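Local atomic coordinates of TqaA (Penicillium aethiopicum, PDB entry 5DLK), a protein that probably closes finished peptide chains into rings, this chain being the terminal condensation-like domain of a large fungal nonribosomal peptide synthetase. Residues T55-V60 / L328-L333; K270-P275 / A458-F463; P275-G280 / A284-A289; A289-F294 / L384-Q389; V422-E427 / L433-C438. All blocks are in the same frame, centred on the assembly; numbering follows the deposited sequence.

Contact 1: T55-V60 / L328-L333; sequences TQAQHV and LNFVPL
V60 turns CG1 away from its backbone N (chi1 162°) and F330 sets its ring opposite its own carbonyl carbon (chi1 -45°), and the two side chains approach each other from opposite directions. The ring meets the valine through its CE2 corner, 3.8 Å from V60 CG1, while V60 CG2 stands 4.1 Å from F330 CD2. A57, one turn earlier on the same side of the helix, brings its CB to 4.0 Å from F330 CE2. V60 CG1 and A57 CB both come to the ring obliquely. The alanine methyl also presses on the backbone, A57 CB being 3.2 Å from L328 O. In the two-lobed condensation fold this places the start of helix 56-63 against 329-336, an outermost strand of the six-stranded sheet of the other lobe. No hydrogen bond crosses between the segments. The helix start is instead fixed from within by a capping box: Q58 N gives its hydrogen to T55 OG1 at 2.9 Å, and T55 N gives its own to a lone pair of Q58 OE1 in the carbonyl plane, also at 2.9 Å. Further along the ring, F330 meets W423 edge to face. L328 touches H178 and D182 of the HxxxDG sequence of this family, and its side chain lies about 5 Å from that of N311, a residue of the phosphopantetheine site; the cofactor is not bound in this chain.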
# COMPACT_ATOMS: atom_id res chain seq x y z
N THR A 55 10.15 7.13 -1.83
CA THR A 55 9.44 7.15 -3.12
C THR A 55 8.19 8.01 -3.04
O THR A 55 7.70 8.31 -1.95
CB THR A 55 9.03 5.75 -3.56
OG1 THR A 55 8.03 5.25 -2.66
CG2 THR A 55 10.22 4.81 -3.58
N GLN A 56 7.66 8.39 -4.20
CA GLN A 56 6.43 9.14 -4.24
C GLN A 56 5.31 8.34 -3.58
O GLN A 56 4.48 8.91 -2.87
CB GLN A 56 6.05 9.48 -5.69
CG GLN A 56 4.88 10.43 -5.79
CD GLN A 56 4.73 10.99 -7.20
OE1 GLN A 56 5.50 10.65 -8.08
NE2 GLN A 56 3.72 11.81 -7.41
N ALA A 57 5.29 7.03 -3.81
CA ALA A 57 4.24 6.20 -3.21
C ALA A 57 4.38 6.13 -1.68
O ALA A 57 3.39 6.22 -0.95
CB ALA A 57 4.26 4.79 -3.81
N GLN A 58 5.61 5.98 -1.20
CA GLN A 58 5.83 6.07 0.25
C GLN A 58 5.30 7.37 0.81
O GLN A 58 4.64 7.39 1.86
CB GLN A 58 7.32 5.95 0.57
CG GLN A 58 7.82 4.53 0.49
CD GLN A 58 9.28 4.45 0.88
OE1 GLN A 58 10.13 5.08 0.24
NE2 GLN A 58 9.58 3.72 1.97
N HIS A 59 5.60 8.47 0.12
CA HIS A 59 5.14 9.79 0.53
C HIS A 59 3.62 9.94 0.51
O HIS A 59 3.04 10.64 1.34
CB HIS A 59 5.77 10.85 -0.37
CG HIS A 59 5.85 12.21 0.25
ND1 HIS A 59 6.10 13.35 -0.49
CD2 HIS A 59 5.72 12.61 1.54
CE1 HIS A 59 6.12 14.40 0.32
NE2 HIS A 59 5.89 13.98 1.55
N VAL A 60 2.97 9.30 -0.46
CA VAL A 60 1.50 9.29 -0.50
C VAL A 60 0.96 8.79 0.83
O VAL A 60 0.08 9.42 1.45
CB VAL A 60 0.96 8.39 -1.63
CG1 VAL A 60 -0.52 8.02 -1.41
CG2 VAL A 60 1.15 9.07 -2.97
N LEU A 328 4.26 -0.66 -4.09
CA LEU A 328 3.03 -0.18 -4.74
C LEU A 328 3.30 1.07 -5.54
O LEU A 328 4.10 1.90 -5.14
CB LEU A 328 1.93 0.15 -3.71
CG LEU A 328 1.26 -0.95 -2.90
CD1 LEU A 328 0.21 -0.32 -2.00
CD2 LEU A 328 0.63 -1.98 -3.83
N ASN A 329 2.60 1.23 -6.67
CA ASN A 329 2.66 2.47 -7.40
C ASN A 329 1.26 2.87 -7.83
O ASN A 329 0.39 2.01 -8.00
CB ASN A 329 3.59 2.35 -8.61
CG ASN A 329 4.14 3.68 -9.03
OD1 ASN A 329 3.91 4.68 -8.37
ND2 ASN A 329 4.88 3.70 -10.14
N PHE A 330 1.04 4.17 -7.97
CA PHE A 330 -0.24 4.68 -8.45
C PHE A 330 0.03 5.34 -9.80
O PHE A 330 0.74 6.35 -9.86
CB PHE A 330 -0.82 5.65 -7.46
CG PHE A 330 -0.73 5.15 -6.04
CD1 PHE A 330 -1.53 4.10 -5.62
CD2 PHE A 330 0.21 5.68 -5.17
CE1 PHE A 330 -1.45 3.61 -4.31
CE2 PHE A 330 0.31 5.19 -3.85
CZ PHE A 330 -0.53 4.15 -3.44
N VAL A 331 -0.46 4.72 -10.87
CA VAL A 331 -0.08 5.15 -12.23
C VAL A 331 -1.33 5.34 -13.10
O VAL A 331 -2.42 4.85 -12.75
CB VAL A 331 0.87 4.13 -12.90
CG1 VAL A 331 2.17 3.94 -12.07
CG2 VAL A 331 0.16 2.79 -13.16
N PRO A 332 -1.20 6.07 -14.22
CA PRO A 332 -2.35 6.27 -15.10
C PRO A 332 -2.78 5.02 -15.84
O PRO A 332 -1.97 4.24 -16.34
CB PRO A 332 -1.83 7.31 -16.13
CG PRO A 332 -0.51 7.79 -15.58
CD PRO A 332 0.02 6.68 -14.78
N LEU A 333 -4.09 4.84 -15.90
CA LEU A 333 -4.71 3.82 -16.71
C LEU A 333 -5.56 4.56 -17.72
O LEU A 333 -6.41 5.37 -17.35
CB LEU A 333 -5.58 2.88 -15.86
CG LEU A 333 -6.29 1.79 -16.67
CD1 LEU A 333 -5.25 0.89 -17.36
CD2 LEU A 333 -7.20 0.99 -15.73

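Contact 2: K270-P275 / A458-F463; sequences KGIVPP and AIITKF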
# COMPACT_ATOMS: atom_id res chain seq x y z
N LYS A 270 -20.29 -1.37 -0.48
CA LYS A 270 -21.39 -2.04 -1.18
C LYS A 270 -20.94 -3.44 -1.57
O LYS A 270 -19.96 -3.61 -2.30
CB LYS A 270 -21.84 -1.24 -2.40
CG LYS A 270 -23.01 -1.86 -3.20
CD LYS A 270 -24.20 -2.12 -2.30
CE LYS A 270 -25.53 -2.01 -3.06
NZ LYS A 270 -25.77 -3.16 -3.94
N GLY A 271 -21.64 -4.46 -1.09
CA GLY A 271 -21.29 -5.82 -1.48
C GLY A 271 -22.17 -6.36 -2.59
O GLY A 271 -23.38 -6.11 -2.61
N ILE A 272 -21.57 -7.10 -3.51
CA ILE A 272 -22.32 -7.77 -4.57
C ILE A 272 -21.95 -9.23 -4.65
O ILE A 272 -20.92 -9.62 -4.13
CB ILE A 272 -22.08 -7.13 -5.96
CG1 ILE A 272 -20.59 -7.15 -6.31
CG2 ILE A 272 -22.59 -5.71 -5.97
CD1 ILE A 272 -20.32 -6.68 -7.77
N VAL A 273 -22.80 -10.02 -5.29
CA VAL A 273 -22.48 -11.40 -5.60
C VAL A 273 -21.15 -11.45 -6.34
O VAL A 273 -20.95 -10.63 -7.24
CB VAL A 273 -23.56 -12.03 -6.47
CG1 VAL A 273 -23.17 -13.45 -6.85
CG2 VAL A 273 -24.91 -11.98 -5.73
N PRO A 274 -20.23 -12.35 -5.94
CA PRO A 274 -18.91 -12.41 -6.60
C PRO A 274 -19.09 -12.60 -8.10
O PRO A 274 -19.77 -13.55 -8.53
CB PRO A 274 -18.24 -13.61 -5.95
CG PRO A 274 -18.80 -13.60 -4.55
CD PRO A 274 -20.27 -13.22 -4.75
N PRO A 275 -18.55 -11.67 -8.89
CA PRO A 275 -18.81 -11.73 -10.33
C PRO A 275 -18.24 -12.98 -10.98
O PRO A 275 -17.20 -13.49 -10.56
CB PRO A 275 -18.11 -10.48 -10.87
CG PRO A 275 -18.00 -9.57 -9.71
CD PRO A 275 -17.85 -10.44 -8.50
N ALA A 458 -23.15 -1.86 -9.65
CA ALA A 458 -24.19 -2.24 -10.60
C ALA A 458 -23.62 -2.56 -11.98
O ALA A 458 -24.05 -3.50 -12.65
CB ALA A 458 -25.25 -1.12 -10.71
N ILE A 459 -22.68 -1.73 -12.41
CA ILE A 459 -22.01 -1.96 -13.70
C ILE A 459 -21.22 -3.25 -13.69
O ILE A 459 -21.29 -4.03 -14.65
CB ILE A 459 -21.09 -0.78 -14.08
CG1 ILE A 459 -21.92 0.50 -14.25
CG2 ILE A 459 -20.32 -1.08 -15.40
CD1 ILE A 459 -21.10 1.76 -14.04
N ILE A 460 -20.47 -3.50 -12.61
CA ILE A 460 -19.71 -4.75 -12.50
C ILE A 460 -20.64 -5.96 -12.66
O ILE A 460 -20.36 -6.89 -13.42
CB ILE A 460 -18.98 -4.84 -11.15
CG1 ILE A 460 -17.84 -3.80 -11.08
CG2 ILE A 460 -18.40 -6.24 -10.96
CD1 ILE A 460 -17.20 -3.65 -9.67
N THR A 461 -21.74 -5.95 -11.90
CA THR A 461 -22.68 -7.07 -12.01
C THR A 461 -23.31 -7.17 -13.40
O THR A 461 -23.50 -8.27 -13.93
CB THR A 461 -23.79 -6.95 -10.95
OG1 THR A 461 -23.19 -7.05 -9.66
CG2 THR A 461 -24.80 -8.07 -11.13
N LYS A 462 -23.62 -6.04 -14.02
CA LYS A 462 -24.19 -6.07 -15.36
C LYS A 462 -23.20 -6.66 -16.38
O LYS A 462 -23.56 -7.48 -17.22
CB LYS A 462 -24.63 -4.68 -15.78
CG LYS A 462 -25.45 -4.64 -17.07
CD LYS A 462 -26.40 -3.44 -17.09
CE LYS A 462 -27.32 -3.44 -15.87
NZ LYS A 462 -28.31 -2.33 -15.92
N PHE A 463 -21.94 -6.24 -16.28
CA PHE A 463 -20.89 -6.77 -17.16
C PHE A 463 -20.77 -8.29 -17.03
O PHE A 463 -20.64 -9.01 -18.02
CB PHE A 463 -19.54 -6.12 -16.83
CG PHE A 463 -19.35 -4.73 -17.41
CD1 PHE A 463 -20.35 -4.07 -18.09
CD2 PHE A 463 -18.12 -4.08 -17.24
CE1 PHE A 463 -20.15 -2.78 -18.60
CE2 PHE A 463 -17.90 -2.81 -17.75
CZ PHE A 463 -18.90 -2.16 -18.44
O HOH W 1 -22.01 -9.59 -9.40
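T461 OG1 is gripped by a water at 2.8 Å and, weakly, by the carbonyl of S457 one turn back in its helix. The same water gives a hydrogen to V273 O at 2.6 Å, so a single molecule links the helix to the turn that follows strand 265-272, where no direct hydrogen bond joins the two segments. The rest of the contact is mainly apolar. I272 wedges its CD1 between two helix residues, 3.5 Å from T461 OG1 and 3.7 Å from I460 CG2. To get there its CG1 takes the place between backbone N and carbonyl carbon (chi1 58°), from which the extended chain runs at about a right angle to I460 and past T461 in the opposite direction. I460 CG2 receives a second neighbour, P275 CG at 3.6 Å, and so one methyl packs against both I272 at the strand end and P275 in the loop beyond. Within the condensation domain, 265-272, an outermost strand of the six-stranded sheet, pairs through K270 and I272 with V435 and L433 of strand 433-440; helix 446-465 packs against its end, and A290 of helix 283-299 touches I459 and I460.

Contact 3: P275-G280 / A284-A289; sequences PTLPSG and ATLVKA
P275 and L277 both lean on L286, packing the strand-to-helix connection against the helix it leads into, since the loop leaves strand 265-272 and then enters helix 283-299 within the condensation fold. One methyl of the leucine does all the touching. L286 CD2 sits 3.4 Å from P275 CB, tighter than ordinary van der Waals contact, with P275 CG following at 3.9 Å. From the other part of the loop L277 CD2 comes to the same methyl, also at 3.9 Å from L286 CD2. With CG anti to the backbone N (chi1 -177°), L286 carries CD2 to the loop, and both loop side chains meet it at a slant. L277 leaves the chain pointing past the helix, and its CD2 branch brings it in to L286. In the next shell L286 rests on I460 and F463 of helix 446-465 and on L350 of helix 346-358, while M283 touches both P275 and L277. T276 N bonds to S464 OG, tying the loop to helix 446-465 as well. Q354 bridges the two segments, its OE1 bonded to T285 OG1, which also bonds to T282 OG1 of the phosphopantetheine site, and its NE2 to G280 O.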
# COMPACT_ATOMS: atom_id res chain seq x y z
N PRO A 275 -18.55 -11.67 -8.89
CA PRO A 275 -18.81 -11.73 -10.33
C PRO A 275 -18.24 -12.98 -10.98
O PRO A 275 -17.20 -13.49 -10.56
CB PRO A 275 -18.11 -10.48 -10.87
CG PRO A 275 -18.00 -9.57 -9.71
CD PRO A 275 -17.85 -10.44 -8.50
N THR A 276 -18.95 -13.46 -11.98
CA THR A 276 -18.48 -14.50 -12.88
C THR A 276 -17.55 -13.89 -13.92
O THR A 276 -17.93 -12.97 -14.64
CB THR A 276 -19.67 -15.19 -13.59
OG1 THR A 276 -20.54 -15.77 -12.60
CG2 THR A 276 -19.16 -16.28 -14.54
N LEU A 277 -16.32 -14.37 -13.97
CA LEU A 277 -15.33 -13.81 -14.89
C LEU A 277 -15.35 -14.51 -16.23
O LEU A 277 -15.25 -15.74 -16.29
CB LEU A 277 -13.94 -13.93 -14.29
CG LEU A 277 -13.70 -13.15 -13.01
CD1 LEU A 277 -12.29 -13.40 -12.54
CD2 LEU A 277 -13.94 -11.67 -13.26
N PRO A 278 -15.45 -13.73 -17.33
CA PRO A 278 -15.26 -14.33 -18.66
C PRO A 278 -13.86 -14.93 -18.77
O PRO A 278 -12.94 -14.46 -18.09
CB PRO A 278 -15.43 -13.15 -19.61
CG PRO A 278 -16.21 -12.15 -18.84
CD PRO A 278 -15.80 -12.31 -17.41
N SER A 279 -13.68 -15.94 -19.61
CA SER A 279 -12.38 -16.59 -19.72
C SER A 279 -11.29 -15.57 -20.10
O SER A 279 -11.48 -14.75 -21.00
CB SER A 279 -12.41 -17.73 -20.74
OG SER A 279 -12.96 -17.31 -21.97
N GLY A 280 -10.18 -15.61 -19.39
CA GLY A 280 -9.05 -14.75 -19.69
C GLY A 280 -9.11 -13.37 -19.07
O GLY A 280 -8.14 -12.61 -19.14
N ALA A 284 -9.67 -7.61 -11.48
CA ALA A 284 -9.21 -6.22 -11.52
C ALA A 284 -9.68 -5.53 -12.81
O ALA A 284 -10.11 -4.37 -12.79
CB ALA A 284 -7.69 -6.14 -11.41
N THR A 285 -9.60 -6.24 -13.93
CA THR A 285 -10.07 -5.73 -15.21
C THR A 285 -11.55 -5.39 -15.18
O THR A 285 -11.98 -4.34 -15.66
CB THR A 285 -9.79 -6.75 -16.34
OG1 THR A 285 -8.38 -6.83 -16.51
CG2 THR A 285 -10.42 -6.32 -17.67
N LEU A 286 -12.33 -6.29 -14.61
CA LEU A 286 -13.77 -6.08 -14.51
C LEU A 286 -14.08 -4.81 -13.72
O LEU A 286 -14.89 -3.98 -14.14
CB LEU A 286 -14.42 -7.31 -13.86
CG LEU A 286 -15.95 -7.29 -13.76
CD1 LEU A 286 -16.57 -7.12 -15.14
CD2 LEU A 286 -16.41 -8.61 -13.17
N VAL A 287 -13.39 -4.61 -12.59
CA VAL A 287 -13.62 -3.42 -11.80
C VAL A 287 -13.18 -2.14 -12.53
O VAL A 287 -13.88 -1.12 -12.52
CB VAL A 287 -12.86 -3.51 -10.46
CG1 VAL A 287 -12.97 -2.18 -9.73
CG2 VAL A 287 -13.40 -4.68 -9.63
N LYS A 288 -12.02 -2.20 -13.17
CA LYS A 288 -11.50 -1.01 -13.84
C LYS A 288 -12.29 -0.68 -15.11
O LYS A 288 -12.47 0.50 -15.44
CB LYS A 288 -10.00 -1.21 -14.13
CG LYS A 288 -9.24 -1.14 -12.80
CD LYS A 288 -7.87 -1.78 -12.87
CE LYS A 288 -7.26 -1.83 -11.46
NZ LYS A 288 -5.88 -2.44 -11.47
N ALA A 289 -12.77 -1.71 -15.82
CA ALA A 289 -13.61 -1.47 -17.00
C ALA A 289 -14.92 -0.82 -16.59
O ALA A 289 -15.41 0.07 -17.27
CB ALA A 289 -13.89 -2.75 -17.76

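Contact 4: A289-F294 / L384-Q389; sequences AATALF and LSLIVQ. With EDO (1,2-ethanediol), chain H.
T291 supplies the helix side of the apolar packing, chiefly through its methyl, lodged between two sheet residues. Its CG2 meets L386 CD2 tip to tip at 3.8 Å and V388 CG2 at 3.9 Å, the valine passing it in the opposite direction; T291 OG1 also lies against V388 CG2. Threonine chi1 (-60°) directs CG2 away from the backbone N and towards strand 386-390, while OG1 bonds to V287 O one turn back in the helix. F306 of the adjacent strand 303-310 touches both T291 and V388. Polar bonds in the strand segment run elsewhere: L386 and V388 pair with G307, and I387 with V422 and I424. At its start, L384 N donates nearly straight (164°) to O1 of a 1,2-ethanediol, probably from the crystallisation liquor, at 2.8 Å. Helix 283-299 thus lies on the sheet of the condensation fold with no hydrogen bond between the segments. Because OG1 bonds to V287 O, T291 meets the sheet mainly with its methyl, and the contact is one of van der Waals packing.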
# COMPACT_ATOMS: atom_id res chain seq x y z
N ALA A 289 -12.77 -1.71 -15.82
CA ALA A 289 -13.61 -1.47 -17.00
C ALA A 289 -14.92 -0.82 -16.59
O ALA A 289 -15.41 0.07 -17.27
CB ALA A 289 -13.89 -2.75 -17.76
N ALA A 290 -15.49 -1.28 -15.47
CA ALA A 290 -16.73 -0.69 -14.99
C ALA A 290 -16.53 0.79 -14.65
O ALA A 290 -17.36 1.65 -14.96
CB ALA A 290 -17.26 -1.47 -13.75
N THR A 291 -15.41 1.08 -14.01
CA THR A 291 -15.06 2.45 -13.65
C THR A 291 -14.88 3.31 -14.92
O THR A 291 -15.31 4.47 -14.96
CB THR A 291 -13.78 2.47 -12.80
OG1 THR A 291 -14.02 1.73 -11.59
CG2 THR A 291 -13.40 3.92 -12.43
N ALA A 292 -14.26 2.73 -15.95
CA ALA A 292 -14.05 3.48 -17.20
C ALA A 292 -15.37 3.83 -17.87
O ALA A 292 -15.54 4.93 -18.38
CB ALA A 292 -13.17 2.69 -18.16
N LEU A 293 -16.30 2.89 -17.87
CA LEU A 293 -17.60 3.15 -18.48
C LEU A 293 -18.34 4.23 -17.71
O LEU A 293 -18.98 5.12 -18.31
CB LEU A 293 -18.45 1.88 -18.56
CG LEU A 293 -19.78 2.11 -19.28
CD1 LEU A 293 -19.54 2.56 -20.73
CD2 LEU A 293 -20.60 0.84 -19.23
N PHE A 294 -18.30 4.13 -16.38
CA PHE A 294 -18.90 5.13 -15.50
C PHE A 294 -18.36 6.52 -15.84
O PHE A 294 -19.13 7.49 -16.01
CB PHE A 294 -18.62 4.78 -14.02
CG PHE A 294 -19.08 5.83 -13.04
CD1 PHE A 294 -20.36 5.79 -12.52
CD2 PHE A 294 -18.22 6.84 -12.62
CE1 PHE A 294 -20.79 6.77 -11.59
CE2 PHE A 294 -18.64 7.80 -11.71
CZ PHE A 294 -19.92 7.77 -11.20
N LEU A 384 -3.33 12.27 -9.23
CA LEU A 384 -4.46 11.43 -9.66
C LEU A 384 -5.66 11.72 -8.77
O LEU A 384 -5.55 11.71 -7.55
CB LEU A 384 -4.09 9.95 -9.58
CG LEU A 384 -2.91 9.58 -10.47
CD1 LEU A 384 -2.37 8.19 -10.09
CD2 LEU A 384 -3.35 9.57 -11.92
N SER A 385 -6.81 11.98 -9.37
CA SER A 385 -7.97 12.41 -8.59
C SER A 385 -8.87 11.24 -8.23
O SER A 385 -9.72 11.35 -7.33
CB SER A 385 -8.75 13.47 -9.35
OG SER A 385 -9.18 12.97 -10.59
N LEU A 386 -8.72 10.14 -8.96
CA LEU A 386 -9.44 8.89 -8.71
C LEU A 386 -8.46 7.74 -8.82
O LEU A 386 -7.71 7.65 -9.80
CB LEU A 386 -10.59 8.70 -9.71
CG LEU A 386 -11.32 7.37 -9.57
CD1 LEU A 386 -12.16 7.36 -8.29
CD2 LEU A 386 -12.20 7.11 -10.80
N ILE A 387 -8.42 6.89 -7.81
CA ILE A 387 -7.52 5.75 -7.84
C ILE A 387 -8.30 4.47 -7.54
O ILE A 387 -8.94 4.36 -6.50
CB ILE A 387 -6.37 5.89 -6.82
CG1 ILE A 387 -5.65 7.22 -7.03
CG2 ILE A 387 -5.42 4.67 -6.93
CD1 ILE A 387 -4.48 7.46 -6.09
N VAL A 388 -8.21 3.52 -8.46
CA VAL A 388 -8.88 2.24 -8.31
C VAL A 388 -7.86 1.18 -7.90
O VAL A 388 -6.83 0.98 -8.57
CB VAL A 388 -9.56 1.82 -9.60
CG1 VAL A 388 -10.16 0.42 -9.46
CG2 VAL A 388 -10.63 2.87 -9.96
N GLN A 389 -8.14 0.51 -6.79
CA GLN A 389 -7.23 -0.49 -6.24
C GLN A 389 -7.98 -1.80 -6.00
O GLN A 389 -8.76 -1.90 -5.05
CB GLN A 389 -6.60 -0.01 -4.94
CG GLN A 389 -5.56 -0.99 -4.36
CD GLN A 389 -4.70 -0.34 -3.29
OE1 GLN A 389 -4.26 0.81 -3.43
NE2 GLN A 389 -4.43 -1.09 -2.22
C1 EDO H . -1.75 10.56 -6.24
O1 EDO H . -1.48 11.57 -7.20
C2 EDO H . -0.87 9.35 -6.53
O2 EDO H . 0.53 9.68 -6.41

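Contact 5: V422-E427 / L433-C438; sequences VWIFTE and LEVQVC. With EDO (1,2-ethanediol), chain F.
F425 and W423 stand as bumps on one face of the sheet, and C438 packs its CB against the edge of the phenyl ring, 4.1 Å from F425 CE2, while C438 O lies in plane at the edge of the indole, 3.6 Å from W423 CD1. On the other face, I424 sits between V435 and V437, its CG2 4.2 Å from V435 CG1 and its CG1 near V437 CG2. T426 and V435 lie side by side pointing the same way, with T426 CG2 4.0 Å from V435 CG2. V422 CG1 fits at a slant against V437 CG1. These strands form an antiparallel beta hairpin inside the six-stranded sheet, with three hydrogen-bonded pairs, W423-C438, F425-Q436 and E427-E434, each held by two backbone bonds. Helix 446-465 packs on the valine face, touching V435 and V437, while W267 of strand 265-272, neighbour of 433-440, meets the F425 ring. Q436 lays its extended chain across E427, carboxylate and amide planes 52° apart. Its NE2 donates to the anti lone pair of E434 OE2 at 2.8 Å, and a water bridges the other end, 2.7 Å from Q436 OE1 and 2.8 Å from E427 OE2. E427 OE1 and E434 OE2 approach to 4.2 Å, a likely repulsion that Q436 NE2, R432 (salt bridge to E434) and H429 (bonded to E427) would ease.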
# COMPACT_ATOMS: atom_id res chain seq x y z
N VAL A 422 -10.24 10.49 -4.62
CA VAL A 422 -11.22 9.47 -4.27
C VAL A 422 -10.57 8.12 -4.52
O VAL A 422 -9.95 7.92 -5.57
CB VAL A 422 -12.52 9.61 -5.11
CG1 VAL A 422 -13.45 8.40 -4.88
CG2 VAL A 422 -13.21 10.92 -4.78
N TRP A 423 -10.65 7.23 -3.53
CA TRP A 423 -10.21 5.85 -3.68
C TRP A 423 -11.38 4.91 -3.87
O TRP A 423 -12.40 5.03 -3.17
CB TRP A 423 -9.42 5.39 -2.44
CG TRP A 423 -8.20 6.17 -2.17
CD1 TRP A 423 -8.12 7.38 -1.53
CD2 TRP A 423 -6.86 5.80 -2.51
NE1 TRP A 423 -6.79 7.78 -1.46
CE2 TRP A 423 -6.01 6.83 -2.07
CE3 TRP A 423 -6.29 4.71 -3.18
CZ2 TRP A 423 -4.62 6.80 -2.24
CZ3 TRP A 423 -4.91 4.67 -3.34
CH2 TRP A 423 -4.09 5.71 -2.89
N ILE A 424 -11.24 3.97 -4.81
CA ILE A 424 -12.17 2.85 -4.90
C ILE A 424 -11.39 1.58 -4.67
O ILE A 424 -10.54 1.23 -5.48
CB ILE A 424 -12.87 2.77 -6.26
CG1 ILE A 424 -13.74 4.02 -6.50
CG2 ILE A 424 -13.74 1.49 -6.33
CD1 ILE A 424 -14.37 4.09 -7.89
N PHE A 425 -11.64 0.91 -3.56
CA PHE A 425 -11.02 -0.38 -3.30
C PHE A 425 -12.03 -1.49 -3.56
O PHE A 425 -13.22 -1.32 -3.26
CB PHE A 425 -10.54 -0.50 -1.85
CG PHE A 425 -9.55 0.55 -1.43
CD1 PHE A 425 -8.20 0.40 -1.68
CD2 PHE A 425 -9.98 1.68 -0.74
CE1 PHE A 425 -7.28 1.38 -1.26
CE2 PHE A 425 -9.07 2.65 -0.31
CZ PHE A 425 -7.73 2.49 -0.58
N THR A 426 -11.58 -2.63 -4.06
CA THR A 426 -12.48 -3.79 -4.21
C THR A 426 -11.84 -5.00 -3.56
O THR A 426 -10.68 -5.31 -3.82
CB THR A 426 -12.81 -4.10 -5.69
OG1 THR A 426 -11.62 -4.04 -6.48
CG2 THR A 426 -13.81 -3.11 -6.24
N GLU A 427 -12.57 -5.67 -2.67
CA GLU A 427 -12.06 -6.83 -1.95
C GLU A 427 -12.86 -8.06 -2.34
O GLU A 427 -14.07 -8.10 -2.13
CB GLU A 427 -12.16 -6.63 -0.43
CG GLU A 427 -11.11 -5.72 0.14
CD GLU A 427 -11.12 -5.70 1.66
OE1 GLU A 427 -12.07 -6.24 2.26
OE2 GLU A 427 -10.18 -5.15 2.24
N LEU A 433 -18.08 -9.66 -3.45
CA LEU A 433 -17.07 -8.68 -3.86
C LEU A 433 -17.49 -7.38 -3.21
O LEU A 433 -18.61 -6.91 -3.41
CB LEU A 433 -16.98 -8.53 -5.39
CG LEU A 433 -15.99 -7.46 -5.88
CD1 LEU A 433 -14.56 -7.93 -5.75
CD2 LEU A 433 -16.28 -7.04 -7.32
N GLU A 434 -16.63 -6.81 -2.38
CA GLU A 434 -16.99 -5.59 -1.68
C GLU A 434 -16.37 -4.37 -2.35
O GLU A 434 -15.15 -4.28 -2.46
CB GLU A 434 -16.55 -5.67 -0.22
CG GLU A 434 -17.14 -4.58 0.62
CD GLU A 434 -16.90 -4.83 2.09
OE1 GLU A 434 -17.73 -5.53 2.72
OE2 GLU A 434 -15.87 -4.37 2.60
N VAL A 435 -17.22 -3.47 -2.82
CA VAL A 435 -16.77 -2.21 -3.39
C VAL A 435 -16.71 -1.20 -2.25
O VAL A 435 -17.70 -0.98 -1.55
CB VAL A 435 -17.71 -1.74 -4.54
CG1 VAL A 435 -17.31 -0.36 -5.06
CG2 VAL A 435 -17.76 -2.80 -5.66
N GLN A 436 -15.54 -0.60 -2.05
CA GLN A 436 -15.35 0.35 -0.96
C GLN A 436 -14.94 1.69 -1.54
O GLN A 436 -14.01 1.77 -2.34
CB GLN A 436 -14.27 -0.15 -0.01
CG GLN A 436 -14.43 -1.63 0.37
CD GLN A 436 -13.24 -2.16 1.16
OE1 GLN A 436 -12.15 -1.60 1.11
NE2 GLN A 436 -13.46 -3.24 1.90
N VAL A 437 -15.62 2.75 -1.14
CA VAL A 437 -15.22 4.09 -1.53
C VAL A 437 -14.65 4.80 -0.31
O VAL A 437 -15.27 4.76 0.78
CB VAL A 437 -16.40 4.90 -2.11
CG1 VAL A 437 -15.97 6.34 -2.37
CG2 VAL A 437 -16.94 4.22 -3.38
N CYS A 438 -13.49 5.43 -0.47
CA CYS A 438 -12.88 6.18 0.62
C CYS A 438 -12.48 7.57 0.13
O CYS A 438 -11.68 7.72 -0.80
CB CYS A 438 -11.65 5.45 1.16
SG CYS A 438 -10.94 6.28 2.63
C1 EDO F . -12.20 -1.02 5.67
O1 EDO F . -11.71 -1.57 4.43
C2 EDO F . -11.09 -0.23 6.35
O2 EDO F . -11.68 0.82 7.14
O HOH W 2 -9.62 -2.61 1.15

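From the N terminus, contact 1 opens first, and its long loop closes only at strand 329-336, joining the two lobes. Contact 2 opens inside that loop at 270-275 and closes near the C terminus, so the two cross. Contact 3, closing a short loop and sharing P275 with contact 2, is nested in both. Contact 4 starts at A289, where contact 3 ends, and closes at strand 386-390 after contact 1 has closed; it crosses contact 1 and nests in contact 2. The hairpin of contact 5 follows, also nested in contact 2. Contacts 2 and 4 hold helices 446-465 and 283-299 to one sheet, in which strand 422-428 neighbours strand 386-390, and contact 3 fixes the loop between strand 265-272 and helix 283-299.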